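Local coordinates for protein mandelate racemase/muconate lactonizing enzyme/Enolase superfamily (Rhodobacter sphaeroides, PDB 2HZG) that belongs to the enolase superfamily, pairs a small N-terminal domain with a TIM-type barrel domain, and binds sodium ions, at residues Leu10-Met15 against Ser25-Leu30; Asp69-Gln74 against Ala83-Leu88; Ser129-Lys134 against Pro318-Glu323; Asp195-Val200 against Val223-Glu228. All coordinates share one frame; numbering follows the deposited sequence.

Contact 1: Leu10-Met15 against Ser25-Leu30; sequences LFYLSM and SQDALL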
loop_
_atom_site.group_PDB
_atom_site.type_symbol
_atom_site.label_atom_id
_atom_site.label_comp_id
_atom_site.label_asym_id
_atom_site.label_seq_id
_atom_site.Cartn_x
_atom_site.Cartn_y
_atom_site.Cartn_z
ATOM N N LEU A 10 -10.539 -19.580 -1.887
ATOM C CA LEU A 10 -10.514 -18.300 -2.584
ATOM C C LEU A 10 -11.089 -18.465 -3.980
ATOM O O LEU A 10 -10.558 -19.233 -4.782
ATOM C CB LEU A 10 -9.067 -17.811 -2.682
ATOM C CG LEU A 10 -8.237 -17.728 -1.382
ATOM C CD1 LEU A 10 -6.850 -17.073 -1.644
ATOM C CD2 LEU A 10 -8.995 -16.973 -0.283
ATOM N N PHE A 11 -12.144 -17.704 -4.270
ATOM C CA PHE A 11 -12.880 -17.788 -5.523
ATOM C C PHE A 11 -12.706 -16.509 -6.328
ATOM O O PHE A 11 -13.222 -15.466 -5.955
ATOM C CB PHE A 11 -14.366 -18.017 -5.227
ATOM C CG PHE A 11 -14.647 -19.327 -4.546
ATOM C CD1 PHE A 11 -15.025 -20.444 -5.303
ATOM C CD2 PHE A 11 -14.519 -19.452 -3.159
ATOM C CE1 PHE A 11 -15.290 -21.663 -4.686
ATOM C CE2 PHE A 11 -14.776 -20.676 -2.527
ATOM C CZ PHE A 11 -15.159 -21.785 -3.300
ATOM N N TYR A 12 -11.960 -16.608 -7.429
ATOM C CA TYR A 12 -11.766 -15.482 -8.342
ATOM C C TYR A 12 -12.990 -15.471 -9.257
ATOM O O TYR A 12 -13.167 -16.381 -10.055
ATOM C CB TYR A 12 -10.472 -15.685 -9.151
ATOM C CG TYR A 12 -10.000 -14.541 -10.062
ATOM C CD1 TYR A 12 -10.823 -13.450 -10.394
ATOM C CD2 TYR A 12 -8.723 -14.594 -10.635
ATOM C CE1 TYR A 12 -10.364 -12.423 -11.253
ATOM C CE2 TYR A 12 -8.254 -13.584 -11.488
ATOM C CZ TYR A 12 -9.068 -12.507 -11.797
ATOM O OH TYR A 12 -8.579 -11.518 -12.643
ATOM N N LEU A 13 -13.856 -14.470 -9.108
ATOM C CA LEU A 13 -15.021 -14.377 -9.971
ATOM C C LEU A 13 -14.860 -13.229 -10.949
ATOM O O LEU A 13 -14.297 -12.199 -10.588
ATOM C CB LEU A 13 -16.304 -14.172 -9.145
ATOM C CG LEU A 13 -16.623 -15.239 -8.087
ATOM C CD1 LEU A 13 -18.021 -14.964 -7.531
ATOM C CD2 LEU A 13 -16.507 -16.643 -8.678
ATOM N N SER A 14 -15.390 -13.389 -12.166
ATOM C CA SER A 14 -15.346 -12.291 -13.128
ATOM C C SER A 14 -16.535 -12.326 -14.083
ATOM O O SER A 14 -16.969 -13.394 -14.494
ATOM C CB SER A 14 -14.038 -12.346 -13.959
ATOM O OG SER A 14 -13.901 -11.205 -14.796
ATOM N N MET A 15 -17.041 -11.146 -14.422
ATOM C CA MET A 15 -17.877 -10.942 -15.612
ATOM C C MET A 15 -17.109 -11.474 -16.834
ATOM O O MET A 15 -15.867 -11.472 -16.822
ATOM C CB MET A 15 -18.161 -9.449 -15.801
ATOM C CG MET A 15 -19.170 -8.845 -14.794
ATOM S SD MET A 15 -20.830 -9.562 -14.906
ATOM C CE MET A 15 -21.441 -8.707 -16.355
ATOM N N SER A 25 -17.431 -3.663 -9.561
ATOM C CA SER A 25 -18.404 -4.762 -9.557
ATOM C C SER A 25 -18.179 -5.768 -10.684
ATOM O O SER A 25 -18.895 -6.766 -10.775
ATOM C CB SER A 25 -19.847 -4.220 -9.574
ATOM O OG SER A 25 -20.193 -3.698 -10.847
ATOM N N GLN A 26 -17.165 -5.527 -11.517
ATOM C CA GLN A 26 -16.909 -6.370 -12.697
ATOM C C GLN A 26 -16.221 -7.684 -12.371
ATOM O O GLN A 26 -16.283 -8.617 -13.154
ATOM C CB GLN A 26 -16.075 -5.616 -13.734
ATOM C CG GLN A 26 -16.701 -4.296 -14.178
ATOM C CD GLN A 26 -15.922 -3.695 -15.340
ATOM O OE1 GLN A 26 -16.065 -4.136 -16.476
ATOM N NE2 GLN A 26 -15.108 -2.683 -15.059
ATOM N N ASP A 27 -15.540 -7.734 -11.234
ATOM C CA ASP A 27 -14.915 -8.961 -10.782
ATOM C C ASP A 27 -14.928 -8.986 -9.262
ATOM O O ASP A 27 -15.395 -8.019 -8.641
ATOM C CB ASP A 27 -13.523 -9.213 -11.438
ATOM C CG ASP A 27 -12.380 -8.450 -10.782
ATOM O OD1 ASP A 27 -12.607 -7.616 -9.896
ATOM O OD2 ASP A 27 -11.214 -8.725 -11.150
ATOM N N ALA A 28 -14.512 -10.101 -8.671
ATOM C CA ALA A 28 -14.552 -10.250 -7.216
ATOM C C ALA A 28 -13.577 -11.315 -6.762
ATOM O O ALA A 28 -13.258 -12.239 -7.506
ATOM C CB ALA A 28 -15.988 -10.609 -6.718
ATOM N N LEU A 29 -13.095 -11.172 -5.534
ATOM C CA LEU A 29 -12.419 -12.273 -4.872
ATOM C C LEU A 29 -13.219 -12.614 -3.617
ATOM O O LEU A 29 -13.251 -11.832 -2.672
ATOM C CB LEU A 29 -10.950 -11.960 -4.542
ATOM C CG LEU A 29 -10.209 -13.133 -3.851
ATOM C CD1 LEU A 29 -10.074 -14.368 -4.744
ATOM C CD2 LEU A 29 -8.838 -12.690 -3.391
ATOM N N LEU A 30 -13.891 -13.767 -3.639
ATOM C CA LEU A 30 -14.677 -14.212 -2.491
ATOM C C LEU A 30 -13.856 -15.185 -1.649
ATOM O O LEU A 30 -13.001 -15.901 -2.157
ATOM C CB LEU A 30 -15.989 -14.871 -2.950
ATOM C CG LEU A 30 -17.035 -14.024 -3.697
ATOM C CD1 LEU A 30 -18.342 -14.807 -3.783
ATOM C CD2 LEU A 30 -17.297 -12.684 -3.009
HETATM O O HOH W 1 -10.228 -9.706 -13.264
#

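Contact 2: Asp69-Gln74 against Ala83-Leu88; sequences DSVLGQ and ARIAAL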
loop_
_atom_site.group_PDB
_atom_site.type_symbol
_atom_site.label_atom_id
_atom_site.label_comp_id
_atom_site.label_asym_id
_atom_site.label_seq_id
_atom_site.Cartn_x
_atom_site.Cartn_y
_atom_site.Cartn_z
ATOM N N ASP A 69 -0.141 -18.445 6.210
ATOM C CA ASP A 69 0.683 -18.830 7.381
ATOM C C ASP A 69 0.132 -18.313 8.701
ATOM O O ASP A 69 0.360 -18.913 9.749
ATOM C CB ASP A 69 2.122 -18.304 7.231
ATOM C CG ASP A 69 3.010 -19.212 6.390
ATOM O OD1 ASP A 69 2.536 -20.230 5.850
ATOM O OD2 ASP A 69 4.210 -18.881 6.258
ATOM N N SER A 70 -0.556 -17.174 8.651
ATOM C CA SER A 70 -1.097 -16.541 9.849
ATOM C C SER A 70 -2.577 -16.828 10.066
ATOM O O SER A 70 -3.181 -16.301 11.003
ATOM C CB SER A 70 -0.897 -15.021 9.762
ATOM O OG SER A 70 0.485 -14.704 9.726
ATOM N N VAL A 71 -3.165 -17.622 9.175
ATOM C CA VAL A 71 -4.603 -17.837 9.167
ATOM C C VAL A 71 -4.964 -19.336 9.316
ATOM O O VAL A 71 -5.709 -19.709 10.228
ATOM C CB VAL A 71 -5.273 -17.222 7.889
ATOM C CG1 VAL A 71 -6.789 -17.496 7.879
ATOM C CG2 VAL A 71 -5.011 -15.708 7.791
ATOM N N LEU A 72 -4.457 -20.170 8.414
ATOM C CA LEU A 72 -4.738 -21.615 8.458
ATOM C C LEU A 72 -4.257 -22.204 9.761
ATOM O O LEU A 72 -3.111 -21.986 10.154
ATOM C CB LEU A 72 -4.073 -22.366 7.294
ATOM C CG LEU A 72 -4.761 -22.279 5.923
ATOM C CD1 LEU A 72 -3.970 -23.135 4.908
ATOM C CD2 LEU A 72 -6.223 -22.752 5.999
ATOM N N GLY A 73 -5.141 -22.931 10.441
ATOM C CA GLY A 73 -4.762 -23.665 11.663
ATOM C C GLY A 73 -4.928 -22.818 12.898
ATOM O O GLY A 73 -4.757 -23.300 14.016
ATOM N N GLN A 74 -5.258 -21.540 12.707
ATOM C CA GLN A 74 -5.433 -20.618 13.839
ATOM C C GLN A 74 -6.698 -20.879 14.654
ATOM O O GLN A 74 -7.746 -21.202 14.090
ATOM C CB GLN A 74 -5.409 -19.164 13.347
ATOM C CG GLN A 74 -3.995 -18.760 12.889
ATOM C CD GLN A 74 -3.051 -18.643 14.086
ATOM O OE1 GLN A 74 -3.475 -18.218 15.154
ATOM N NE2 GLN A 74 -1.790 -19.036 13.914
ATOM N N ALA A 83 -9.148 -10.234 15.919
ATOM C CA ALA A 83 -8.119 -9.216 16.176
ATOM C C ALA A 83 -6.723 -9.834 16.236
ATOM O O ALA A 83 -5.770 -9.316 15.627
ATOM C CB ALA A 83 -8.434 -8.425 17.467
ATOM N N ARG A 84 -6.619 -10.965 16.934
ATOM C CA ARG A 84 -5.345 -11.652 17.096
ATOM C C ARG A 84 -4.798 -12.109 15.747
ATOM O O ARG A 84 -3.619 -11.902 15.435
ATOM C CB ARG A 84 -5.492 -12.841 18.054
ATOM C CG ARG A 84 -4.178 -13.459 18.490
ATOM C CD ARG A 84 -4.410 -14.734 19.361
ATOM N NE ARG A 84 -5.245 -15.727 18.679
ATOM C CZ ARG A 84 -4.821 -16.489 17.676
ATOM N NH1 ARG A 84 -3.570 -16.385 17.226
ATOM N NH2 ARG A 84 -5.652 -17.359 17.120
ATOM N N ILE A 85 -5.658 -12.739 14.957
ATOM C CA ILE A 85 -5.266 -13.236 13.657
ATOM C C ILE A 85 -4.867 -12.097 12.709
ATOM O O ILE A 85 -3.856 -12.198 11.985
ATOM C CB ILE A 85 -6.378 -14.137 13.041
ATOM C CG1 ILE A 85 -6.463 -15.465 13.825
ATOM C CG2 ILE A 85 -6.113 -14.388 11.536
ATOM C CD1 ILE A 85 -7.738 -16.317 13.546
ATOM N N ALA A 86 -5.676 -11.035 12.686
ATOM C CA ALA A 86 -5.368 -9.840 11.877
ATOM C C ALA A 86 -4.017 -9.196 12.248
ATOM O O ALA A 86 -3.244 -8.818 11.372
ATOM C CB ALA A 86 -6.499 -8.810 11.999
ATOM N N ALA A 87 -3.740 -9.067 13.546
ATOM C CA ALA A 87 -2.420 -8.586 14.016
ATOM C C ALA A 87 -1.270 -9.506 13.577
ATOM O O ALA A 87 -0.195 -9.031 13.223
ATOM C CB ALA A 87 -2.423 -8.406 15.536
ATOM N N LEU A 88 -1.511 -10.817 13.589
ATOM C CA LEU A 88 -0.516 -11.803 13.140
ATOM C C LEU A 88 -0.183 -11.625 11.652
ATOM O O LEU A 88 0.981 -11.602 11.268
ATOM C CB LEU A 88 -1.001 -13.244 13.406
ATOM C CG LEU A 88 0.055 -14.363 13.427
ATOM C CD1 LEU A 88 1.234 -14.078 14.379
ATOM C CD2 LEU A 88 -0.610 -15.679 13.830
#

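Contact 3: Ser129-Lys134 against Pro318-Glu323; sequences SASHGK and PFAGLE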
loop_
_atom_site.group_PDB
_atom_site.type_symbol
_atom_site.label_atom_id
_atom_site.label_comp_id
_atom_site.label_asym_id
_atom_site.label_seq_id
_atom_site.Cartn_x
_atom_site.Cartn_y
_atom_site.Cartn_z
ATOM N N SER A 129 -25.330 -2.203 19.956
ATOM C CA SER A 129 -26.540 -2.720 20.601
ATOM C C SER A 129 -27.722 -2.779 19.637
ATOM O O SER A 129 -28.712 -3.471 19.897
ATOM C CB SER A 129 -26.905 -1.891 21.845
ATOM O OG SER A 129 -27.399 -0.607 21.498
ATOM N N ALA A 130 -27.603 -2.058 18.522
ATOM C CA ALA A 130 -28.676 -1.960 17.540
ATOM C C ALA A 130 -28.090 -1.733 16.143
ATOM O O ALA A 130 -26.954 -1.264 16.017
ATOM C CB ALA A 130 -29.633 -0.817 17.919
ATOM N N SER A 131 -28.865 -2.101 15.118
ATOM C CA SER A 131 -28.569 -1.766 13.730
ATOM C C SER A 131 -29.623 -0.780 13.215
ATOM O O SER A 131 -30.787 -1.132 12.989
ATOM C CB SER A 131 -28.534 -3.012 12.864
ATOM O OG SER A 131 -28.347 -2.690 11.502
ATOM N N HIS A 132 -29.193 0.461 13.038
ATOM C CA HIS A 132 -30.091 1.560 12.687
ATOM C C HIS A 132 -30.252 1.728 11.183
ATOM O O HIS A 132 -29.333 1.424 10.402
ATOM C CB HIS A 132 -29.563 2.858 13.314
ATOM C CG HIS A 132 -29.526 2.828 14.812
ATOM N ND1 HIS A 132 -30.669 2.845 15.584
ATOM C CD2 HIS A 132 -28.488 2.798 15.680
ATOM C CE1 HIS A 132 -30.337 2.810 16.864
ATOM N NE2 HIS A 132 -29.018 2.790 16.950
ATOM N N GLY A 133 -31.421 2.234 10.790
ATOM C CA GLY A 133 -31.731 2.488 9.397
ATOM C C GLY A 133 -30.844 3.547 8.772
ATOM O O GLY A 133 -30.558 4.589 9.374
ATOM N N LYS A 134 -30.368 3.239 7.576
ATOM C CA LYS A 134 -29.564 4.175 6.803
ATOM C C LYS A 134 -30.313 4.542 5.540
ATOM O O LYS A 134 -30.976 3.708 4.932
ATOM C CB LYS A 134 -28.210 3.562 6.423
ATOM C CG LYS A 134 -27.475 2.882 7.574
ATOM C CD LYS A 134 -26.937 3.906 8.563
ATOM C CE LYS A 134 -26.168 3.225 9.673
ATOM N NZ LYS A 134 -25.997 4.174 10.783
ATOM N N PRO A 318 -19.704 -1.573 10.430
ATOM C CA PRO A 318 -18.946 -0.694 11.337
ATOM C C PRO A 318 -19.650 0.577 11.815
ATOM O O PRO A 318 -19.146 1.243 12.732
ATOM C CB PRO A 318 -17.723 -0.310 10.497
ATOM C CG PRO A 318 -17.647 -1.391 9.432
ATOM C CD PRO A 318 -19.059 -1.633 9.104
ATOM N N PHE A 319 -20.770 0.943 11.198
ATOM C CA PHE A 319 -21.519 2.100 11.680
ATOM C C PHE A 319 -22.994 1.796 11.910
ATOM O O PHE A 319 -23.806 2.711 12.018
ATOM C CB PHE A 319 -21.265 3.384 10.829
ATOM C CG PHE A 319 -21.921 3.417 9.433
ATOM C CD1 PHE A 319 -22.782 4.475 9.089
ATOM C CD2 PHE A 319 -21.602 2.475 8.442
ATOM C CE1 PHE A 319 -23.338 4.575 7.819
ATOM C CE2 PHE A 319 -22.164 2.545 7.176
ATOM C CZ PHE A 319 -23.042 3.612 6.848
ATOM N N ALA A 320 -23.318 0.501 12.027
ATOM C CA ALA A 320 -24.693 0.044 12.248
ATOM C C ALA A 320 -25.307 0.719 13.477
ATOM O O ALA A 320 -26.452 1.154 13.455
ATOM C CB ALA A 320 -24.732 -1.477 12.412
ATOM N N GLY A 321 -24.533 0.806 14.554
ATOM C CA GLY A 321 -25.046 1.333 15.814
ATOM C C GLY A 321 -24.912 2.827 15.972
ATOM O O GLY A 321 -25.272 3.360 17.017
ATOM N N LEU A 322 -24.408 3.508 14.942
ATOM C CA LEU A 322 -24.305 4.968 14.969
ATOM C C LEU A 322 -25.516 5.611 14.292
ATOM O O LEU A 322 -25.539 5.836 13.073
ATOM C CB LEU A 322 -22.996 5.437 14.328
ATOM C CG LEU A 322 -21.706 4.838 14.886
ATOM C CD1 LEU A 322 -20.525 5.485 14.158
ATOM C CD2 LEU A 322 -21.590 5.030 16.406
ATOM N N GLU A 323 -26.540 5.883 15.101
ATOM C CA GLU A 323 -27.823 6.275 14.579
ATOM C C GLU A 323 -27.791 7.533 13.716
ATOM O O GLU A 323 -28.485 7.584 12.702
ATOM C CB GLU A 323 -28.827 6.438 15.711
ATOM C CG GLU A 323 -30.248 6.665 15.192
ATOM C CD GLU A 323 -31.298 6.629 16.287
ATOM O OE1 GLU A 323 -30.937 6.476 17.482
ATOM O OE2 GLU A 323 -32.487 6.746 15.938
HETATM O O HOH W 2 -27.310 2.465 19.116
HETATM O O HOH W 3 -28.551 5.311 11.343
#

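Contact 4: Asp195-Val200 against Val223-Glu228; sequences DLMVDV and VLWLEE. With NA (sodium ion), chain C.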
loop_
_atom_site.group_PDB
_atom_site.type_symbol
_atom_site.label_atom_id
_atom_site.label_comp_id
_atom_site.label_asym_id
_atom_site.label_seq_id
_atom_site.Cartn_x
_atom_site.Cartn_y
_atom_site.Cartn_z
ATOM N N ASP A 195 -30.275 15.090 -2.476
ATOM C CA ASP A 195 -28.844 15.265 -2.224
ATOM C C ASP A 195 -28.040 14.771 -3.427
ATOM O O ASP A 195 -28.312 13.690 -3.985
ATOM C CB ASP A 195 -28.411 14.545 -0.947
ATOM C CG ASP A 195 -29.081 15.103 0.300
ATOM O OD1 ASP A 195 -29.488 16.273 0.277
ATOM O OD2 ASP A 195 -29.183 14.381 1.319
ATOM N N LEU A 196 -27.081 15.594 -3.848
ATOM C CA LEU A 196 -26.213 15.258 -4.957
ATOM C C LEU A 196 -24.769 15.244 -4.482
ATOM O O LEU A 196 -24.310 16.189 -3.831
ATOM C CB LEU A 196 -26.389 16.233 -6.130
ATOM C CG LEU A 196 -25.520 16.028 -7.374
ATOM C CD1 LEU A 196 -25.747 14.669 -8.044
ATOM C CD2 LEU A 196 -25.751 17.153 -8.373
ATOM N N MET A 197 -24.073 14.153 -4.791
ATOM C CA MET A 197 -22.671 14.012 -4.444
ATOM C C MET A 197 -21.887 13.751 -5.724
ATOM O O MET A 197 -22.434 13.218 -6.695
ATOM C CB MET A 197 -22.467 12.890 -3.430
ATOM C CG MET A 197 -23.066 13.168 -2.045
ATOM S SD MET A 197 -24.878 12.973 -1.935
ATOM C CE MET A 197 -25.050 11.244 -2.011
ATOM N N VAL A 198 -20.614 14.148 -5.713
ATOM C CA VAL A 198 -19.732 13.976 -6.854
ATOM C C VAL A 198 -18.422 13.326 -6.423
ATOM O O VAL A 198 -17.800 13.746 -5.446
ATOM C CB VAL A 198 -19.456 15.325 -7.578
ATOM C CG1 VAL A 198 -18.436 15.149 -8.738
ATOM C CG2 VAL A 198 -20.772 15.950 -8.071
ATOM N N ASP A 199 -18.029 12.301 -7.166
ATOM C CA ASP A 199 -16.815 11.542 -6.892
ATOM C C ASP A 199 -15.930 11.607 -8.123
ATOM O O ASP A 199 -16.317 11.168 -9.196
ATOM C CB ASP A 199 -17.227 10.101 -6.560
ATOM C CG ASP A 199 -16.051 9.120 -6.492
ATOM O OD1 ASP A 199 -14.867 9.512 -6.500
ATOM O OD2 ASP A 199 -16.352 7.898 -6.430
ATOM N N VAL A 200 -14.744 12.178 -7.968
ATOM C CA VAL A 200 -13.835 12.370 -9.105
ATOM C C VAL A 200 -12.673 11.376 -9.213
ATOM O O VAL A 200 -11.791 11.531 -10.068
ATOM C CB VAL A 200 -13.343 13.842 -9.224
ATOM C CG1 VAL A 200 -14.557 14.770 -9.420
ATOM C CG2 VAL A 200 -12.529 14.269 -8.009
ATOM N N VAL A 223 -24.087 20.715 -4.623
ATOM C CA VAL A 223 -23.443 19.433 -4.297
ATOM C C VAL A 223 -23.017 19.349 -2.818
ATOM O O VAL A 223 -22.406 20.280 -2.259
ATOM C CB VAL A 223 -22.274 19.131 -5.269
ATOM C CG1 VAL A 223 -21.541 17.825 -4.893
ATOM C CG2 VAL A 223 -22.790 19.042 -6.708
ATOM N N LEU A 224 -23.366 18.236 -2.185
ATOM C CA LEU A 224 -23.059 18.013 -0.771
ATOM C C LEU A 224 -21.556 17.784 -0.510
ATOM O O LEU A 224 -20.982 18.377 0.402
ATOM C CB LEU A 224 -23.889 16.835 -0.229
ATOM C CG LEU A 224 -23.657 16.367 1.218
ATOM C CD1 LEU A 224 -24.083 17.444 2.218
ATOM C CD2 LEU A 224 -24.375 15.027 1.496
ATOM N N TRP A 225 -20.938 16.895 -1.291
ATOM C CA TRP A 225 -19.535 16.623 -1.107
ATOM C C TRP A 225 -18.852 16.319 -2.422
ATOM O O TRP A 225 -19.487 15.912 -3.412
ATOM C CB TRP A 225 -19.276 15.508 -0.057
ATOM C CG TRP A 225 -19.505 14.054 -0.520
ATOM C CD1 TRP A 225 -18.915 13.404 -1.585
ATOM C CD2 TRP A 225 -20.348 13.077 0.119
ATOM N NE1 TRP A 225 -19.365 12.088 -1.648
ATOM C CE2 TRP A 225 -20.235 11.872 -0.611
ATOM C CE3 TRP A 225 -21.188 13.111 1.242
ATOM C CZ2 TRP A 225 -20.945 10.714 -0.259
ATOM C CZ3 TRP A 225 -21.878 11.971 1.591
ATOM C CH2 TRP A 225 -21.746 10.782 0.844
ATOM N N LEU A 226 -17.546 16.544 -2.407
ATOM C CA LEU A 226 -16.658 16.238 -3.504
ATOM C C LEU A 226 -15.729 15.173 -2.980
ATOM O O LEU A 226 -14.977 15.402 -2.042
ATOM C CB LEU A 226 -15.872 17.491 -3.915
ATOM C CG LEU A 226 -14.755 17.256 -4.938
ATOM C CD1 LEU A 226 -15.340 16.758 -6.276
ATOM C CD2 LEU A 226 -13.907 18.541 -5.091
ATOM N N GLU A 227 -15.790 14.000 -3.601
ATOM C CA GLU A 227 -15.135 12.797 -3.099
ATOM C C GLU A 227 -13.846 12.499 -3.868
ATOM O O GLU A 227 -13.795 12.634 -5.093
ATOM C CB GLU A 227 -16.132 11.637 -3.184
ATOM C CG GLU A 227 -15.604 10.265 -2.837
ATOM C CD GLU A 227 -16.712 9.229 -2.776
ATOM O OE1 GLU A 227 -17.884 9.585 -2.520
ATOM O OE2 GLU A 227 -16.393 8.035 -2.944
ATOM N N GLU A 228 -12.799 12.139 -3.128
ATOM C CA GLU A 228 -11.505 11.758 -3.713
ATOM C C GLU A 228 -10.970 12.753 -4.749
ATOM O O GLU A 228 -10.675 12.350 -5.880
ATOM C CB GLU A 228 -11.592 10.356 -4.353
ATOM C CG GLU A 228 -11.698 9.213 -3.341
ATOM C CD GLU A 228 -10.834 8.020 -3.738
ATOM O OE1 GLU A 228 -9.788 7.781 -3.046
ATOM O OE2 GLU A 228 -11.178 7.355 -4.767
HETATM NA NA NA C . -15.703 6.557 -4.627
HETATM O O HOH W 4 -13.358 7.630 -5.825
HETATM O O HOH W 5 -14.948 4.583 -5.889
HETATM O O HOH W 6 -17.918 5.258 -4.719
#

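Contact 1: Leu10-Met15 against Ser25-Leu30
Phe11 to Ser14 pair with Asp27 to Leu30 as neighbouring antiparallel strands, their short axes 4.5 Å apart at closest and 164° from one N-to-C direction to the other. They are the first two strands of the three-stranded meander in the N-terminal domain of the enolase superfamily. Phe11-Leu30 and Leu13-Ala28 are hydrogen-bonded pairs, each closed by two backbone bonds. Tyr12-Leu29 and Ser14-Asp27 are non-hydrogen-bonded pairs. One more bond, Met15 N to Gln26 O at 2.9 Å, carries the pairing past the strand end.

Phe11, Leu13, Ala28 and Leu30 share one face of the sheet. Leu13 CD1 meets Leu30 CD1 at 3.8 Å. The Phe11 ring leads away from the partner strand; its edge lies near Leu30 O, and Phe11 CB packs on Leu30 CB. Helix 368-374 packs on this face through Leu371 and Tyr374.

Tyr12, Ser14, Asp27 and Leu29 lie on the other face, next to helix 48-56. Leu29 CG is anti to the backbone N (chi1 -179°), and its CD1 bends back to Phe11 O at 3.5 Å. Ser14 OG turns along its own chain and donates to the next residue's carbonyl, Met15 O, in the carbonyl plane. The Tyr12 ring and the Asp27 carboxylate stand 78° apart and do not bond directly. Ser60 OG of the second subunit hydrogen-bonds Asp27 OD2, so this face borders the dimer interface. A water joins the two side chains: it accepts from Tyr12 OH and donates to Asp27 OD2, both at a short 2.5 Å.

Contact 2: Asp69-Gln74 against Ala83-Leu88
Gln74 and Arg84 make the polar grip of this contact. Arg84 turns the end of its guanidinium to one atom, Gln74 OE1. NH1 reaches it at 2.8 Å and NH2 at 3.1 Å. OE1 lies in the guanidinium plane, while the amide plane is turned 41° from it. The arginine chain bends at chi3 (55°), which brings its end back toward the loop.

Beside this grip the contact is mostly apolar. Gln74 CB rests on Ile85 CD1 at 3.7 Å. Gln74 NE2 lies 3.6 Å from Leu88 CD2. Ile85 CG2 touches both Ser70 O and Val71 CG2. Ser70 CB and OG pack on Leu88 CG, and Ser70 OG also has a hydrogen bond with Asn92.

Further out, a type II beta turn from Val71 to Gln74 sets the loop, with Gly73 at positive phi. Ile5 of strand 5-14 bonds the backbone of Gly73 and Gln74 and packs on Val71 and Ile85. The contact thus ties this N-terminal-domain loop to helix 79-92. Asp81 forms a salt bridge with Arg84 NE, so the arginine charge has its counter-ion on its own helix. The two bonds to Gln74 run from a cation to a neutral amide oxygen, which they probably polarise.

Contact 3: Ser129-Lys134 against Pro318-Glu323
Lys134, His132 and Ala320 bury the most surface here. Lys134 runs over the Phe319 ring, its CE above one face and 4.0 Å from the centroid, a CH-pi contact. The chain bends at chi2 (-72°) and is extended beyond, which carries NZ past the ring to Phe319 O at 2.9 Å. That oxygen also accepts from Leu322 N, the bond that closes the type I beta turn from Phe319 to Leu322. The two donors reach it from opposite faces of the carbonyl plane. Asp325 O takes a further hydrogen bond from NZ, and a water links NZ to Gly133 O and Glu323 O. The ammonium group thus has three acceptors: Phe319 O, Asp325 O and the water.

The two loops lead into neighbouring strands of the TIM-type barrel: 129-134 runs into strand 135-141, the first, and 318-323 precedes strand 327-331, the last. Their contact lies where the barrel closes on itself.

His132 holds the loops together through backbone and ring. Its N donates to Ala320 O at 2.9 Å, almost straight at 174°. Glu323 CB sits over the imidazole centre, 3.7 Å from the centroid. The Glu323 carboxylate lies nearly parallel to the ring, 6° from its plane, but OE1 stays 4.1 Å from ND1. At the ring edge a water bridges NE2 and Gly321 O. Ala320 CB packs against Ser131 CB and OG and against Trp123. Ser131 OG itself bonds Ala356 O. Gly321 CA makes a CA-H...O contact with Ala130 O at 3.2 Å.

Contact 4: Asp195-Val200 against Val223-Glu228
Asp199 and Glu227 cross obliquely, with their carboxylate planes stacked 14° apart. Each gives one oxygen to the sodium ion: Asp199 OD2 and Glu227 OE2, both at 2.3 Å. The metal holds these oxygens 3.5 Å from each other and probably offsets their repulsion. As a parallel pair they point to the same face of the sheet, and CG anti to the backbone N in both (chi1 170° and 174°) lets the two carboxylates converge on the metal. Glu254 and three waters complete the metal site. One of those waters also donates to Asp199 OD1 and Glu228 OE2. Gly201 N bonds Asp199 OD1 too, and Gln202 NE2 bonds Glu228 OE1.

The other Glu227 oxygen, OE1, is held as well. Trp225 NE1 donates to its anti lone pair at 3.0 Å, with OE1 lying somewhat out of the indole plane, and Lys165 forms a salt bridge with it. Trp225 and Lys165 thus probably help to fix the rotation of this carboxylate.

Strands 195-199 and 225-227 are adjacent parallel strands of the TIM-type barrel, joined by a beta-alpha-beta crossover. Metal-binding carboxylates at the C-terminal ends of successive barrel strands are the hallmark of the enolase superfamily. Four backbone bonds knit the pair.

Met197 CG sits over the six-membered ring of Trp225, 3.5 Å from the centroid, and SD stands above it at 4.7 Å, a Met-aromatic contact. On the other face, Val198 CG2 meets Val223 CG1 at 3.8 Å and Val200 CG1 meets Leu226 CD1. Leu218 of helix 215-220 packs on Val198, Val223 and Leu226.

In the fold
Contacts 1 and 4 are the buried ones, and both pair neighbouring strands. Contact 1 is antiparallel in the N-terminal domain; contact 4 is parallel in the barrel. Their centres are about 28 Å apart, on opposite sides of the chain's centre. Contacts 2 and 3 are partly buried and involve loops. Strand 5-14 gives one side of contact 1, and its start packs on contact 2. Contacts 3 and 4 share the barrel; contact 3 joins its first and last strands through their leading loops. Asp27 in contact 1 meets a water and the second subunit, Arg84 in contact 2 a neutral amide, Lys134 in contact 3 carbonyl oxygens, and the carboxylates of contact 4 a metal ion.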